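Local coordinates for protein putative glycoside hydrolase (PDB 3GYC) that probably hydrolyses glycosidic bonds, as a putative glycoside hydrolase with a cellulase-like TIM-barrel domain, at residues Ile153-Leu158 with Leu230-Ile235; Glu288-Val293 with Gly338-Val343. One frame throughout, in Å; residues are numbered along the deposited sequence.

Contact 1 and contact 2 follow one another along the chain, 153-158 with 230-235 first and 288-293 with 338-343 afterwards, their centres about 13 Å apart. Both reach the same eight-stranded parallel sheet. Contact 1 joins strands 153-157 and 231-232, which flank strand 208-209, on the inside of the barrel, its centre about 7 Å from that of the chain; contact 2 lies farther out, its centre about 15 Å from the chain's, where helix 276-297 covers the start of strand 340-343. Segment 230-235 links them: Glu232 turns its side chain into contact 1, while Tyr231 and His233 pack on selenomethionine Met290. Together they sample the polar inside and the apolar helix-covered outside of one TIM barrel.

Contact 1 (Ile153-Leu158 with Leu230-Ile235); sequences ILYVDL and LYEHHI
Tyr155, in the middle of strand 153-157, reaches across to Leu230 and Glu232 of 230-235. Its CB lies 4.1 Å from Leu230 CD2, and the other methyl, Leu230 CD1, sits over one face of the ring, offset toward the rim. With CG placed between the backbone N and the carbonyl carbon (chi1 67°), the two side chains cross at about a right angle and the phenol is carried toward Glu232. A tyrosine suits this place because the ring packs on aliphatic groups while the hydroxyl enters a polar cluster: OH is 3.8 Å from Glu232 CG and donates to a water 3.0 Å away. Val156 points the other way, onto helix 130-146. Asp157 turns back inward, its OD2 4.3 Å from Glu232 OE1. The same water donates to both carboxylates, at 2.8 Å from Asp157 OD2 and 2.8 Å from Glu232 OE1, and so ties the two strands together. Asp157 OD2 is also bound by Ser113 and Ser211. Glu232 OE1 additionally receives His234 NE2 at 2.8 Å, on its syn side but 34° out of the carboxylate plane, and OE2 is held by Thr304; His234 ND1 is in turn hydrogen-bonded to Glu161. Strands 153-157 and 231-232, the fourth and sixth of a parallel eight-stranded barrel, thus turn these side chains inward, consistent with the TIM-barrel fold of the cellulase-like family.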
loop_
_atom_site.group_PDB
_atom_site.type_symbol
_atom_site.label_atom_id
_atom_site.label_comp_id
_atom_site.label_asym_id
_atom_site.label_seq_id
_atom_site.Cartn_x
_atom_site.Cartn_y
_atom_site.Cartn_z
ATOM N N ILE A 153 -1.868 0.758 15.456
ATOM C CA ILE A 153 -1.185 1.253 14.304
ATOM C C ILE A 153 0.198 0.600 14.231
ATOM O O ILE A 153 0.963 0.604 15.199
ATOM C CB ILE A 153 -1.062 2.799 14.328
ATOM C CG1 ILE A 153 -2.464 3.439 14.397
ATOM C CG2 ILE A 153 -0.225 3.274 13.136
ATOM C CD1 ILE A 153 -3.499 2.954 13.375
ATOM N N LEU A 154 0.482 0.053 13.060
ATOM C CA LEU A 154 1.702 -0.703 12.808
ATOM C C LEU A 154 2.832 0.204 12.321
ATOM O O LEU A 154 3.974 0.095 12.743
ATOM C CB LEU A 154 1.364 -1.740 11.746
ATOM C CG LEU A 154 2.346 -2.804 11.407
ATOM C CD1 LEU A 154 2.621 -3.652 12.670
ATOM C CD2 LEU A 154 1.724 -3.607 10.215
ATOM N N TYR A 155 2.484 1.102 11.423
ATOM C CA TYR A 155 3.426 2.037 10.851
ATOM C C TYR A 155 2.666 3.194 10.254
ATOM O O TYR A 155 1.464 3.109 10.047
ATOM C CB TYR A 155 4.309 1.378 9.769
ATOM C CG TYR A 155 3.615 0.923 8.494
ATOM C CD1 TYR A 155 3.352 1.826 7.486
ATOM C CD2 TYR A 155 3.247 -0.406 8.284
ATOM C CE1 TYR A 155 2.733 1.434 6.291
ATOM C CE2 TYR A 155 2.590 -0.801 7.098
ATOM C CZ TYR A 155 2.367 0.121 6.107
ATOM O OH TYR A 155 1.784 -0.190 4.918
ATOM N N VAL A 156 3.391 4.279 9.957
ATOM C CA VAL A 156 2.794 5.443 9.341
ATOM C C VAL A 156 3.620 5.791 8.140
ATOM O O VAL A 156 4.813 6.105 8.268
ATOM C CB VAL A 156 2.724 6.662 10.306
ATOM C CG1 VAL A 156 2.188 7.940 9.569
ATOM C CG2 VAL A 156 1.898 6.297 11.527
ATOM N N ASP A 157 2.954 5.805 6.997
ATOM C CA ASP A 157 3.528 6.149 5.681
ATOM C C ASP A 157 2.956 7.500 5.284
ATOM O O ASP A 157 1.738 7.636 5.129
ATOM C CB ASP A 157 3.162 5.042 4.676
ATOM C CG ASP A 157 3.354 5.446 3.205
ATOM O OD1 ASP A 157 4.085 6.432 2.886
ATOM O OD2 ASP A 157 2.729 4.750 2.358
ATOM N N LEU A 158 3.818 8.480 5.064
ATOM C CA LEU A 158 3.340 9.840 4.779
ATOM C C LEU A 158 2.780 10.053 3.407
ATOM O O LEU A 158 2.139 11.075 3.179
ATOM C CB LEU A 158 4.406 10.916 5.109
ATOM C CG LEU A 158 4.456 11.300 6.596
ATOM C CD1 LEU A 158 4.855 10.133 7.447
ATOM C CD2 LEU A 158 5.423 12.478 6.849
ATOM N N LEU A 230 11.435 1.623 7.661
ATOM C CA LEU A 230 11.106 0.451 6.866
ATOM C C LEU A 230 10.900 0.866 5.411
ATOM O O LEU A 230 10.782 2.052 5.109
ATOM C CB LEU A 230 9.837 -0.236 7.365
ATOM C CG LEU A 230 8.542 0.551 7.417
ATOM C CD1 LEU A 230 7.317 -0.251 6.930
ATOM C CD2 LEU A 230 8.290 1.131 8.823
ATOM N N TYR A 231 10.843 -0.096 4.505
ATOM C CA TYR A 231 10.567 0.225 3.133
ATOM C C TYR A 231 9.252 -0.487 2.783
ATOM O O TYR A 231 9.072 -1.681 3.105
ATOM C CB TYR A 231 11.668 -0.224 2.131
ATOM C CG TYR A 231 13.098 0.121 2.441
ATOM C CD1 TYR A 231 13.445 1.251 3.178
ATOM C CD2 TYR A 231 14.137 -0.665 1.924
ATOM C CE1 TYR A 231 14.779 1.541 3.447
ATOM C CE2 TYR A 231 15.463 -0.359 2.161
ATOM C CZ TYR A 231 15.775 0.748 2.903
ATOM O OH TYR A 231 17.079 1.015 3.144
ATOM N N GLU A 232 8.329 0.255 2.171
ATOM C CA GLU A 232 7.068 -0.305 1.682
ATOM C C GLU A 232 7.212 -0.161 0.175
ATOM O O GLU A 232 7.075 0.927 -0.330
ATOM C CB GLU A 232 5.853 0.434 2.265
ATOM C CG GLU A 232 4.540 -0.419 2.323
ATOM C CD GLU A 232 3.632 -0.342 1.099
ATOM O OE1 GLU A 232 3.155 0.770 0.782
ATOM O OE2 GLU A 232 3.315 -1.391 0.490
ATOM N N HIS A 233 7.543 -1.246 -0.533
ATOM C CA HIS A 233 7.844 -1.157 -1.938
ATOM C C HIS A 233 6.829 -1.936 -2.749
ATOM O O HIS A 233 6.492 -3.068 -2.421
ATOM C CB HIS A 233 9.265 -1.617 -2.247
ATOM C CG HIS A 233 9.831 -0.920 -3.441
ATOM N ND1 HIS A 233 10.509 0.274 -3.335
ATOM C CD2 HIS A 233 9.702 -1.171 -4.764
ATOM C CE1 HIS A 233 10.823 0.700 -4.547
ATOM N NE2 HIS A 233 10.337 -0.155 -5.431
ATOM N N HIS A 234 6.315 -1.299 -3.797
ATOM C CA HIS A 234 5.285 -1.909 -4.625
ATOM C C HIS A 234 5.954 -2.605 -5.804
ATOM O O HIS A 234 6.782 -2.008 -6.475
ATOM C CB HIS A 234 4.265 -0.858 -5.070
ATOM C CG HIS A 234 3.633 -0.115 -3.926
ATOM N ND1 HIS A 234 2.857 1.013 -4.106
ATOM C CD2 HIS A 234 3.686 -0.328 -2.583
ATOM C CE1 HIS A 234 2.403 1.422 -2.929
ATOM N NE2 HIS A 234 2.920 0.651 -1.985
ATOM N N ILE A 235 5.613 -3.880 -6.013
ATOM C CA ILE A 235 6.292 -4.727 -7.005
ATOM C C ILE A 235 5.305 -5.535 -7.805
ATOM O O ILE A 235 4.614 -6.390 -7.261
ATOM C CB ILE A 235 7.254 -5.738 -6.330
ATOM C CG1 ILE A 235 8.381 -5.019 -5.617
ATOM C CG2 ILE A 235 7.912 -6.702 -7.354
ATOM C CD1 ILE A 235 9.280 -5.950 -4.775
HETATM O O HOH W 1 2.241 2.126 3.051
#

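Contact 2 (Glu288-Val293 with Gly338-Val343)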
loop_
_atom_site.group_PDB
_atom_site.type_symbol
_atom_site.label_atom_id
_atom_site.label_comp_id
_atom_site.label_asym_id
_atom_site.label_seq_id
_atom_site.Cartn_x
_atom_site.Cartn_y
_atom_site.Cartn_z
ATOM N N GLU A 288 14.084 -10.797 -5.181
ATOM C CA GLU A 288 15.367 -11.189 -4.588
ATOM C C GLU A 288 16.290 -9.978 -4.485
ATOM O O GLU A 288 16.951 -9.784 -3.466
ATOM C CB GLU A 288 16.027 -12.290 -5.409
ATOM C CG GLU A 288 15.261 -13.628 -5.482
ATOM C CD GLU A 288 15.113 -14.371 -4.129
ATOM O OE1 GLU A 288 15.742 -13.986 -3.100
ATOM O OE2 GLU A 288 14.359 -15.375 -4.108
ATOM N N LEU A 289 16.322 -9.158 -5.540
ATOM C CA LEU A 289 17.123 -7.927 -5.558
ATOM C C LEU A 289 16.687 -6.990 -4.417
ATOM O O LEU A 289 17.531 -6.480 -3.652
ATOM C CB LEU A 289 17.021 -7.227 -6.919
ATOM C CG LEU A 289 17.808 -5.916 -7.092
ATOM C CD1 LEU A 289 19.323 -6.053 -6.829
ATOM C CD2 LEU A 289 17.543 -5.347 -8.472
HETATM N N MSE A 290 15.375 -6.787 -4.280
HETATM C CA MSE A 290 14.857 -5.935 -3.192
HETATM C C MSE A 290 15.300 -6.465 -1.830
HETATM O O MSE A 290 15.769 -5.709 -0.994
HETATM C CB MSE A 290 13.333 -5.836 -3.266
HETATM C CG MSE A 290 12.658 -4.965 -2.192
HETATM SE SE MSE A 290 12.963 -3.048 -2.381
HETATM C CE MSE A 290 14.575 -2.781 -1.314
ATOM N N ALA A 291 15.144 -7.765 -1.599
ATOM C CA ALA A 291 15.545 -8.361 -0.328
ATOM C C ALA A 291 17.032 -8.095 -0.059
ATOM O O ALA A 291 17.415 -7.815 1.078
ATOM C CB ALA A 291 15.237 -9.867 -0.310
ATOM N N SER A 292 17.864 -8.144 -1.108
ATOM C CA SER A 292 19.300 -7.924 -0.964
ATOM C C SER A 292 19.656 -6.547 -0.498
ATOM O O SER A 292 20.585 -6.361 0.277
ATOM C CB SER A 292 20.014 -8.119 -2.306
ATOM O OG SER A 292 20.322 -9.473 -2.476
ATOM N N VAL A 293 18.974 -5.580 -1.083
ATOM C CA VAL A 293 19.185 -4.187 -0.779
ATOM C C VAL A 293 18.728 -3.939 0.655
ATOM O O VAL A 293 19.402 -3.250 1.437
ATOM C CB VAL A 293 18.396 -3.300 -1.785
ATOM C CG1 VAL A 293 18.335 -1.860 -1.294
ATOM C CG2 VAL A 293 19.020 -3.404 -3.189
ATOM N N GLY A 338 13.136 -13.734 4.202
ATOM C CA GLY A 338 13.304 -13.308 5.595
ATOM C C GLY A 338 13.334 -11.801 5.804
ATOM O O GLY A 338 13.397 -11.336 6.936
HETATM N N MSE A 339 13.282 -11.023 4.727
HETATM C CA MSE A 339 13.333 -9.564 4.860
HETATM C C MSE A 339 11.972 -8.898 4.997
HETATM O O MSE A 339 11.914 -7.731 5.355
HETATM C CB MSE A 339 14.105 -8.964 3.689
HETATM C CG MSE A 339 15.567 -9.429 3.640
HETATM SE SE MSE A 339 16.593 -9.138 5.197
HETATM C CE MSE A 339 15.921 -7.344 5.618
ATOM N N TRP A 340 10.885 -9.607 4.710
ATOM C CA TRP A 340 9.566 -8.993 4.789
ATOM C C TRP A 340 8.901 -9.215 6.144
ATOM O O TRP A 340 8.869 -10.324 6.637
ATOM C CB TRP A 340 8.663 -9.512 3.663
ATOM C CG TRP A 340 8.685 -8.713 2.365
ATOM C CD1 TRP A 340 7.778 -7.783 2.014
ATOM C CD2 TRP A 340 9.594 -8.826 1.262
ATOM N NE1 TRP A 340 8.065 -7.264 0.798
ATOM C CE2 TRP A 340 9.174 -7.891 0.297
ATOM C CE3 TRP A 340 10.728 -9.610 0.998
ATOM C CZ2 TRP A 340 9.833 -7.713 -0.902
ATOM C CZ3 TRP A 340 11.379 -9.441 -0.207
ATOM C CH2 TRP A 340 10.941 -8.491 -1.140
ATOM N N VAL A 341 8.417 -8.141 6.753
ATOM C CA VAL A 341 7.683 -8.200 8.023
ATOM C C VAL A 341 6.173 -8.086 7.794
ATOM O O VAL A 341 5.377 -8.406 8.672
ATOM C CB VAL A 341 8.171 -7.086 9.023
ATOM C CG1 VAL A 341 9.655 -7.306 9.390
ATOM C CG2 VAL A 341 7.972 -5.709 8.442
ATOM N N GLY A 342 5.802 -7.633 6.603
ATOM C CA GLY A 342 4.425 -7.508 6.164
ATOM C C GLY A 342 4.340 -7.903 4.695
ATOM O O GLY A 342 4.942 -7.255 3.838
ATOM N N VAL A 343 3.587 -8.959 4.389
ATOM C CA VAL A 343 3.464 -9.435 3.030
ATOM C C VAL A 343 2.008 -9.548 2.612
ATOM O O VAL A 343 1.241 -10.063 3.365
ATOM C CB VAL A 343 4.127 -10.820 2.884
ATOM C CG1 VAL A 343 4.120 -11.247 1.403
ATOM C CG2 VAL A 343 5.521 -10.809 3.455
#
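Trp340 brings the six-membered end of its indole up to Met290 and Ala291 of helix 276-297. CH2 lies 4.1 Å from Met290 CG, and the neighbouring corner CZ3 is 3.9 Å from Ala291 CB; both aliphatic groups approach the ring obliquely. Tryptophan suits the spot because its broad indole spans two successive helix residues, while NE1, on the far side, donates to Thr303. Ala291, small enough to let the chain come close, brings its CA to 5.8 Å from the CA of Met339. Its CB touches the indole on one flank and, at about a right angle to that, Met339 CG at 4.0 Å; that same CG rests 3.5 Å from the carbonyl Ala291 O. Both methionines are selenomethionines. In Met290, CG stands opposite the backbone N (chi1 -180°), beside the indole; the chain then bends at chi2 (70°) and takes SE away from the tryptophan, to His233, and CE to Tyr231 of segment 230-235. Such flexible, unbranched side chains can follow uneven surfaces. Gly338, with positive phi (83°), is where the chain leaves helix 321-337 before it enters strand 340-343, which pairs with strand 301-303. Helix 276-297 therefore packs against the start of that strand, beside helix 321-337, where Ala334 touches Trp340 and Thr337 touches Ala291, while helix 377-380 meets Met339.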